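Side-chain contacts in putative uncharacterized protein PH0242 (Pyrococcus horikoshii, PDB 3VU1), which belongs to the archaeal oligosaccharyltransferase AglB family and is modelled as its C-terminal globular domain with a bound calcium ion: residues 211-215 with 216-220; 330-334 with 335-339. One frame throughout, in Å; residues are numbered along the deposited sequence.

Contact 1. Residues 211-215 with 216-220; sequences SNFVK and LAFGI
Lys215 touches Ile220 through the root of its side chain, CG of Lys215 lying 3.4 Å from O of Ile220, while its far end is gripped by three groups. The chain runs out extended and bends only at its last torsion, which brings Lys215 NZ to Asn212 OD1 at 3.0 Å. The same ammonium group also bonds Thr210 O and forms a salt bridge with Asp71, so the buried charge is probably well compensated. Asn212 ND2 bonds Phe67 O, which leaves OD1 turned to the lysine.

In the backbone, Ala217 N bonds Phe213 O at 2.7 Å. One residue back, Asn212 O receives Leu216 N at 2.9 Å, and further on the bond from Phe218 N to Val214 O is longer and more bent. These are the i to i+4 bonds of a short helix, with Ser211 in the N-cap position. At the other end Gly219 turns out of helical geometry with a positive phi, and Ile220 N reaches back to Lys215 O at 3.3 Å.

The methyl of Ala217 packs against two rings. Ala217 CB lies over a face of the Phe213 ring, 3.8 Å from its centroid, and also faces the middle of the Phe218 ring. Phe213 can reach forward because its CG is anti to the backbone N (chi1 173°), which swings the ring along the helix toward Ala217. The two rings meet obliquely through CE1 of Phe213 and CE1 of Phe218, 4.0 Å apart, with planes at 77°. Next to them, Val214 CG1 packs on Ile220 CG1 at 3.9 Å.

Helix 228-235 covers the Asn212, Lys215 and Leu216 side, while strands 125-130 and 192-196 of the ten-stranded sheet receive Phe213, Val214, Phe218 and Ile220.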
loop_
_atom_site.group_PDB
_atom_site.type_symbol
_atom_site.label_atom_id
_atom_site.label_comp_id
_atom_site.label_asym_id
_atom_site.label_seq_id
_atom_site.Cartn_x
_atom_site.Cartn_y
_atom_site.Cartn_z
ATOM N N SER A 211 4.362 -11.474 -4.328
ATOM C CA SER A 211 3.380 -10.713 -3.554
ATOM C C SER A 211 4.005 -9.431 -3.036
ATOM O O SER A 211 5.209 -9.394 -2.748
ATOM C CB SER A 211 2.902 -11.556 -2.359
ATOM O OG SER A 211 4.000 -11.902 -1.509
ATOM N N ASN A 212 3.188 -8.398 -2.870
ATOM C CA ASN A 212 3.629 -7.153 -2.275
ATOM C C ASN A 212 4.228 -7.280 -0.865
ATOM O O ASN A 212 5.125 -6.519 -0.505
ATOM C CB ASN A 212 2.478 -6.171 -2.264
ATOM C CG ASN A 212 2.106 -5.689 -3.659
ATOM O OD1 ASN A 212 2.935 -5.651 -4.560
ATOM N ND2 ASN A 212 0.840 -5.346 -3.848
ATOM N N PHE A 213 3.731 -8.211 -0.049
ATOM C CA PHE A 213 4.310 -8.399 1.272
ATOM C C PHE A 213 5.791 -8.805 1.192
ATOM O O PHE A 213 6.628 -8.262 1.905
ATOM C CB PHE A 213 3.549 -9.452 2.051
ATOM C CG PHE A 213 4.200 -9.826 3.359
ATOM C CD1 PHE A 213 4.783 -11.078 3.531
ATOM C CD2 PHE A 213 4.226 -8.944 4.412
ATOM C CE1 PHE A 213 5.381 -11.446 4.734
ATOM C CE2 PHE A 213 4.819 -9.299 5.630
ATOM C CZ PHE A 213 5.398 -10.543 5.794
ATOM N N VAL A 214 6.091 -9.778 0.334
ATOM C CA VAL A 214 7.449 -10.223 0.107
ATOM C C VAL A 214 8.333 -9.039 -0.300
ATOM O O VAL A 214 9.437 -8.903 0.217
ATOM C CB VAL A 214 7.482 -11.334 -0.962
ATOM C CG1 VAL A 214 8.881 -11.507 -1.502
ATOM C CG2 VAL A 214 6.990 -12.656 -0.389
ATOM N N LYS A 215 7.841 -8.168 -1.192
ATOM C CA LYS A 215 8.593 -6.996 -1.624
ATOM C C LYS A 215 8.867 -6.051 -0.470
ATOM O O LYS A 215 9.997 -5.627 -0.283
ATOM C CB LYS A 215 7.860 -6.192 -2.709
ATOM C CG LYS A 215 7.542 -6.872 -4.034
ATOM C CD LYS A 215 6.911 -5.821 -4.966
ATOM C CE LYS A 215 6.302 -6.422 -6.225
ATOM N NZ LYS A 215 5.032 -7.191 -6.018
ATOM N N LEU A 216 7.831 -5.691 0.279
ATOM C CA LEU A 216 7.942 -4.649 1.294
ATOM C C LEU A 216 8.492 -5.139 2.632
ATOM O O LEU A 216 9.067 -4.350 3.374
ATOM C CB LEU A 216 6.593 -3.965 1.531
ATOM C CG LEU A 216 5.915 -3.214 0.364
ATOM C CD1 LEU A 216 4.483 -2.848 0.736
ATOM C CD2 LEU A 216 6.682 -1.980 -0.097
ATOM N N ALA A 217 8.293 -6.418 2.951
ATOM C CA ALA A 217 8.850 -7.004 4.179
ATOM C C ALA A 217 10.366 -7.231 4.072
ATOM O O ALA A 217 11.095 -7.050 5.042
ATOM C CB ALA A 217 8.155 -8.317 4.525
ATOM N N PHE A 218 10.827 -7.625 2.889
ATOM C CA PHE A 218 12.167 -8.125 2.754
ATOM C C PHE A 218 12.975 -7.372 1.724
ATOM O O PHE A 218 14.002 -7.856 1.320
ATOM C CB PHE A 218 12.113 -9.607 2.407
ATOM C CG PHE A 218 11.217 -10.399 3.324
ATOM C CD1 PHE A 218 10.095 -11.056 2.828
ATOM C CD2 PHE A 218 11.477 -10.463 4.704
ATOM C CE1 PHE A 218 9.249 -11.771 3.686
ATOM C CE2 PHE A 218 10.637 -11.181 5.563
ATOM C CZ PHE A 218 9.514 -11.828 5.055
ATOM N N GLY A 219 12.535 -6.184 1.315
ATOM C CA GLY A 219 13.123 -5.496 0.159
ATOM C C GLY A 219 13.537 -6.425 -0.986
ATOM O O GLY A 219 14.712 -6.466 -1.348
ATOM N N ILE A 220 12.593 -7.202 -1.523
ATOM C CA ILE A 220 12.819 -7.980 -2.744
ATOM C C ILE A 220 12.198 -7.213 -3.919
ATOM O O ILE A 220 10.980 -7.103 -4.030
ATOM C CB ILE A 220 12.159 -9.381 -2.692
ATOM C CG1 ILE A 220 12.545 -10.167 -1.445
ATOM C CG2 ILE A 220 12.458 -10.188 -3.946
ATOM C CD1 ILE A 220 14.018 -10.254 -1.152
#

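Contact 2. Residues 330-334 with 335-339; sequences TLPTA and QKYRF
Gln335 begins the return after Ala334, and two residues on Tyr337 brings its ring back onto Leu331 and Pro332. The backbone N of Gln335 is held from outside by Asn301 OD1, and its main chain pairs with Ala488. Lys336 starts the strand and points away from residues 330-334; its ammonium group has a weak, long ion pair with Glu485.

Tyr337 carries the contact. Its CG is anti to its own carbonyl carbon (chi1 -47°), and the ring leans back over the turn. The hydroxyl donates to Pro332 O, at 2.8 Å between Tyr337 OH and Pro332 O; the acceptor lies at the ring edge in its plane, while the donor is tilted 32° from the carbonyl plane. Leu331 covers one face: Leu331 CD1 stands 3.8 Å from the centroid of the Tyr337 ring, only 16° off the normal and displaced toward the rim, in a CH-pi contact. Leu331 CB meets Tyr337 CE2 at 3.6 Å. Looser contacts come from Pro332 CD, 4.4 Å from CE2 of Tyr337, and Ala334 CB, 4.3 Å from the same CE2. The ring is thus fixed by a bond at its hydroxyl end and by an aliphatic cover on a face.

Beyond it, Arg338 turns to a salt bridge with Glu485, and Phe339 packs on Val297 and Leu279, between strands 293-301 and 275-285.

Two motifs meet here. A classic bulge sets Gln335 and Lys336 together opposite the single residue Leu300 at the start of strand 336-356. A tyrosine near a strand start, bonded through its hydroxyl to a backbone carbonyl five residues earlier, fits a tyrosine corner, here where the chain passes from one antiparallel sheet to another.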
loop_
_atom_site.group_PDB
_atom_site.type_symbol
_atom_site.label_atom_id
_atom_site.label_comp_id
_atom_site.label_asym_id
_atom_site.label_seq_id
_atom_site.Cartn_x
_atom_site.Cartn_y
_atom_site.Cartn_z
ATOM N N THR A 330 11.696 26.516 -13.594
ATOM C CA THR A 330 12.820 27.236 -13.038
ATOM C C THR A 330 12.777 27.064 -11.529
ATOM O O THR A 330 11.914 27.647 -10.858
ATOM C CB THR A 330 12.790 28.736 -13.400
ATOM O OG1 THR A 330 12.623 28.888 -14.824
ATOM C CG2 THR A 330 14.091 29.400 -12.959
ATOM N N LEU A 331 13.695 26.255 -11.004
ATOM C CA LEU A 331 13.791 26.023 -9.568
ATOM C C LEU A 331 14.636 27.081 -8.860
ATOM O O LEU A 331 15.817 27.207 -9.146
ATOM C CB LEU A 331 14.415 24.649 -9.300
ATOM C CG LEU A 331 13.840 23.438 -10.032
ATOM C CD1 LEU A 331 14.678 22.233 -9.696
ATOM C CD2 LEU A 331 12.390 23.189 -9.652
ATOM N N PRO A 332 14.053 27.807 -7.887
ATOM C CA PRO A 332 14.852 28.750 -7.118
ATOM C C PRO A 332 15.783 27.990 -6.211
ATOM O O PRO A 332 15.592 26.788 -6.006
ATOM C CB PRO A 332 13.816 29.456 -6.250
ATOM C CG PRO A 332 12.747 28.439 -6.042
ATOM C CD PRO A 332 12.696 27.643 -7.321
ATOM N N THR A 333 16.766 28.687 -5.654
ATOM C CA THR A 333 17.695 28.079 -4.700
ATOM C C THR A 333 16.897 27.751 -3.429
ATOM O O THR A 333 16.033 28.529 -3.033
ATOM C CB THR A 333 18.864 29.045 -4.366
ATOM O OG1 THR A 333 18.296 30.222 -3.822
ATOM C CG2 THR A 333 19.643 29.484 -5.620
ATOM N N ALA A 334 17.185 26.610 -2.808
ATOM C CA ALA A 334 16.428 26.094 -1.666
ATOM C C ALA A 334 17.068 24.796 -1.252
ATOM O O ALA A 334 17.867 24.244 -2.004
ATOM C CB ALA A 334 14.986 25.825 -2.050
ATOM N N GLN A 335 16.722 24.288 -0.073
ATOM C CA GLN A 335 17.316 23.034 0.384
ATOM C C GLN A 335 16.797 21.821 -0.392
ATOM O O GLN A 335 17.572 20.939 -0.726
ATOM C CB GLN A 335 17.114 22.829 1.886
ATOM C CG GLN A 335 17.650 21.474 2.353
ATOM C CD GLN A 335 17.408 21.174 3.818
ATOM O OE1 GLN A 335 17.862 20.144 4.314
ATOM N NE2 GLN A 335 16.716 22.070 4.529
ATOM N N LYS A 336 15.494 21.776 -0.661
ATOM C CA LYS A 336 14.922 20.644 -1.375
ATOM C C LYS A 336 13.668 21.015 -2.164
ATOM O O LYS A 336 13.058 22.055 -1.911
ATOM C CB LYS A 336 14.626 19.488 -0.422
ATOM C CG LYS A 336 13.624 19.797 0.670
ATOM C CD LYS A 336 13.295 18.520 1.418
ATOM C CE LYS A 336 12.473 18.797 2.668
ATOM N NZ LYS A 336 12.253 17.511 3.387
ATOM N N TYR A 337 13.305 20.167 -3.133
ATOM C CA TYR A 337 12.078 20.377 -3.930
ATOM C C TYR A 337 11.044 19.266 -3.715
ATOM O O TYR A 337 11.362 18.064 -3.727
ATOM C CB TYR A 337 12.372 20.587 -5.430
ATOM C CG TYR A 337 13.491 21.570 -5.689
ATOM C CD1 TYR A 337 14.772 21.121 -5.994
ATOM C CD2 TYR A 337 13.278 22.943 -5.610
ATOM C CE1 TYR A 337 15.812 21.999 -6.226
ATOM C CE2 TYR A 337 14.312 23.836 -5.839
ATOM C CZ TYR A 337 15.582 23.353 -6.145
ATOM O OH TYR A 337 16.633 24.215 -6.372
ATOM N N ARG A 338 9.808 19.688 -3.492
ATOM C CA ARG A 338 8.724 18.742 -3.322
ATOM C C ARG A 338 7.745 18.851 -4.490
ATOM O O ARG A 338 7.141 19.898 -4.727
ATOM C CB ARG A 338 8.016 18.963 -1.971
ATOM C CG ARG A 338 7.057 17.857 -1.569
ATOM C CD ARG A 338 6.290 18.253 -0.330
ATOM N NE ARG A 338 7.091 18.017 0.852
ATOM C CZ ARG A 338 6.908 18.619 2.019
ATOM N NH1 ARG A 338 5.938 19.523 2.159
ATOM N NH2 ARG A 338 7.712 18.324 3.038
ATOM N N PHE A 339 7.605 17.751 -5.211
ATOM C CA PHE A 339 6.618 17.641 -6.266
ATOM C C PHE A 339 5.228 17.297 -5.698
ATOM O O PHE A 339 5.066 16.326 -4.957
ATOM C CB PHE A 339 7.103 16.623 -7.301
ATOM C CG PHE A 339 8.337 17.076 -8.043
ATOM C CD1 PHE A 339 9.568 17.186 -7.387
ATOM C CD2 PHE A 339 8.271 17.422 -9.385
ATOM C CE1 PHE A 339 10.704 17.611 -8.055
ATOM C CE2 PHE A 339 9.409 17.857 -10.058
ATOM C CZ PHE A 339 10.623 17.948 -9.393
#

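How the contacts relate
Going from the N terminus, contact 1 comes first and holds together a single short helix, 212-218, together with the turn that ends it. The chain then goes through helix 228-235 and a run of strands before contact 2 closes the turn from strand 325-331 into strand 336-356. Both are local and lie in series, so neither nests in nor crosses the other. The centres of contact 1 and contact 2 are about 32 Å apart, and the nearest atoms of contact 1 and contact 2 about 19 Å apart. Contact 1 sits near the middle of the chain, between helix 228-235 and the ten-stranded sheet; contact 2 lies further out, joining the four-stranded sheet to the nine-stranded one.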